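Local coordinates for coenzyme F420-dependent N(5),N(10)-methenyltetrahydromethanopterin reductase-related protein (Desulfurobacterium thermolithotrophum DSM 11699, PDB 6HUZ), which is a bacterial paralog of [Fe]-hydrogenase that holds the iron-guanylylpyridinol cofactor and uses tetrahydrofolate derivatives as substrates, at residues Leu160-Glu165 and Glu197-Val202. Numbering follows the deposited sequence.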
loop_
_atom_site.group_PDB
_atom_site.type_symbol
_atom_site.label_atom_id
_atom_site.label_comp_id
_atom_site.label_asym_id
_atom_site.label_seq_id
_atom_site.Cartn_x
_atom_site.Cartn_y
_atom_site.Cartn_z
ATOM N N LEU A 160 12.741 -7.360 -17.163
ATOM C CA LEU A 160 11.842 -8.039 -16.257
ATOM C C LEU A 160 11.057 -8.956 -17.177
ATOM O O LEU A 160 10.442 -8.472 -18.138
ATOM C CB LEU A 160 10.916 -7.059 -15.528
ATOM C CG LEU A 160 11.604 -5.966 -14.730
ATOM C CD1 LEU A 160 10.576 -5.232 -13.836
ATOM C CD2 LEU A 160 12.710 -6.519 -13.881
ATOM N N ILE A 161 11.106 -10.272 -16.895
ATOM C CA ILE A 161 10.477 -11.341 -17.678
ATOM C C ILE A 161 9.422 -12.052 -16.868
ATOM O O ILE A 161 9.701 -12.661 -15.819
ATOM C CB ILE A 161 11.562 -12.331 -18.232
ATOM C CG1 ILE A 161 12.545 -11.598 -19.154
ATOM C CG2 ILE A 161 10.934 -13.524 -18.985
ATOM C CD1 ILE A 161 13.875 -12.346 -19.309
ATOM N N ALA A 162 8.194 -11.975 -17.347
ATOM C CA ALA A 162 7.055 -12.568 -16.629
ATOM C C ALA A 162 7.057 -14.089 -16.624
ATOM O O ALA A 162 7.224 -14.698 -17.662
ATOM C CB ALA A 162 5.746 -12.065 -17.238
ATOM N N THR A 163 6.833 -14.694 -15.453
ATOM C CA THR A 163 6.769 -16.143 -15.307
ATOM C C THR A 163 5.323 -16.536 -14.926
ATOM O O THR A 163 4.471 -15.671 -14.740
ATOM C CB THR A 163 7.724 -16.626 -14.203
ATOM O OG1 THR A 163 7.189 -16.246 -12.937
ATOM C CG2 THR A 163 9.144 -16.091 -14.378
ATOM N N ASN A 164 5.071 -17.855 -14.797
ATOM C CA ASN A 164 3.758 -18.383 -14.426
ATOM C C ASN A 164 3.547 -18.368 -12.907
ATOM O O ASN A 164 2.491 -18.789 -12.439
ATOM C CB ASN A 164 3.611 -19.825 -14.918
ATOM C CG ASN A 164 3.735 -19.965 -16.420
ATOM O OD1 ASN A 164 3.030 -19.299 -17.181
ATOM N ND2 ASN A 164 4.636 -20.833 -16.891
ATOM N N GLU A 165 4.538 -17.913 -12.133
ATOM C CA GLU A 165 4.398 -17.898 -10.693
ATOM C C GLU A 165 3.214 -17.037 -10.240
ATOM O O GLU A 165 2.994 -15.943 -10.772
ATOM C CB GLU A 165 5.718 -17.473 -10.032
ATOM C CG GLU A 165 5.685 -17.597 -8.516
ATOM C CD GLU A 165 7.064 -17.533 -7.895
ATOM O OE1 GLU A 165 7.879 -16.687 -8.337
ATOM O OE2 GLU A 165 7.329 -18.329 -6.965
ATOM N N GLU A 197 2.140 -10.967 -12.583
ATOM C CA GLU A 197 1.409 -9.834 -12.031
ATOM C C GLU A 197 2.304 -8.748 -11.412
ATOM O O GLU A 197 1.883 -7.598 -11.312
ATOM C CB GLU A 197 0.399 -10.334 -11.005
ATOM C CG GLU A 197 -0.694 -9.344 -10.672
ATOM C CD GLU A 197 -1.658 -9.861 -9.625
ATOM O OE1 GLU A 197 -1.285 -10.791 -8.868
ATOM O OE2 GLU A 197 -2.792 -9.333 -9.561
ATOM N N LEU A 198 3.521 -9.104 -11.027
ATOM C CA LEU A 198 4.449 -8.169 -10.383
ATOM C C LEU A 198 5.333 -7.403 -11.330
ATOM O O LEU A 198 5.983 -6.447 -10.886
ATOM C CB LEU A 198 5.315 -8.945 -9.364
ATOM C CG LEU A 198 4.516 -9.736 -8.293
ATOM C CD1 LEU A 198 5.427 -10.277 -7.191
ATOM C CD2 LEU A 198 3.440 -8.902 -7.665
ATOM N N VAL A 199 5.411 -7.809 -12.626
ATOM C CA VAL A 199 6.256 -7.096 -13.586
ATOM C C VAL A 199 5.828 -5.613 -13.636
ATOM O O VAL A 199 6.686 -4.729 -13.531
ATOM C CB VAL A 199 6.249 -7.782 -14.976
ATOM C CG1 VAL A 199 6.893 -6.887 -16.047
ATOM C CG2 VAL A 199 6.962 -9.142 -14.898
ATOM N N SER A 200 4.528 -5.320 -13.792
ATOM C CA SER A 200 4.091 -3.914 -13.837
ATOM C C SER A 200 4.438 -3.064 -12.546
ATOM O O SER A 200 5.073 -2.017 -12.671
ATOM C CB SER A 200 2.586 -3.848 -14.134
ATOM O OG SER A 200 2.002 -2.577 -13.894
ATOM N N PRO A 201 4.043 -3.463 -11.315
ATOM C CA PRO A 201 4.378 -2.633 -10.139
ATOM C C PRO A 201 5.884 -2.509 -9.888
ATOM O O PRO A 201 6.338 -1.540 -9.283
ATOM C CB PRO A 201 3.644 -3.332 -8.980
ATOM C CG PRO A 201 3.444 -4.730 -9.415
ATOM C CD PRO A 201 3.248 -4.643 -10.934
ATOM N N VAL A 202 6.669 -3.473 -10.359
ATOM C CA VAL A 202 8.131 -3.405 -10.181
ATOM C C VAL A 202 8.809 -2.629 -11.324
ATOM O O VAL A 202 9.716 -1.845 -11.052
ATOM C CB VAL A 202 8.753 -4.819 -10.004
ATOM C CG1 VAL A 202 10.289 -4.760 -10.023
ATOM C CG2 VAL A 202 8.262 -5.476 -8.690
HETATM O O HOH W 1 1.617 -13.304 -11.316
#
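Leu160 and Ala162 on strand 160-163 pack against Val199 and Val202 of helix 197-202, whose axis runs roughly antiparallel to the strand, at 153°, with a closest approach of 8.0 Å. The contact is apolar and buried. Val199 reaches both strand residues, one with each methyl. Val199 CG1 meets Leu160 CB at 4.1 Å. Val199 CG2 touches Ala162 at CA (3.8 Å) and CB (3.9 Å). The first torsion of Val199 (chi1 168°) sets CG1 anti to the backbone N and CG2 anti to the carbonyl carbon, which splits the two methyls between the strand residues. Three residues on, past the kink at Pro201, Val202 CG1 touches Leu160 CD1 at 3.9 Å, and these two side chains cross at about a right angle. Leu160 CD1 also packs beside Val199 O. At the other end a water links the backbones: it donates to Glu165 O and accepts from Glu197 N. There the chain leaves the strand through an ST turn, in which Glu165 N donates to Thr163 OG1.

Strand 158-163, helix 174-186 and the parallel strand 190-195 form a beta-alpha-beta crossover, and helix 196-203 leads out of it. Leu160 also touches Ala148 of the methenyltetrahydrofolate pocket, so it sits in that pocket's second shell, its side chain about 7 Å from the ligand. Glu197 OE1 and OE2 hydrogen-bond to Thr316 OG1 and Ser317 OG of the second subunit. Helix 196-203 therefore lies between its own two-stranded sheet and the dimer partner, while helix 174-186 packs against Ile161, which points away from helix 197-202.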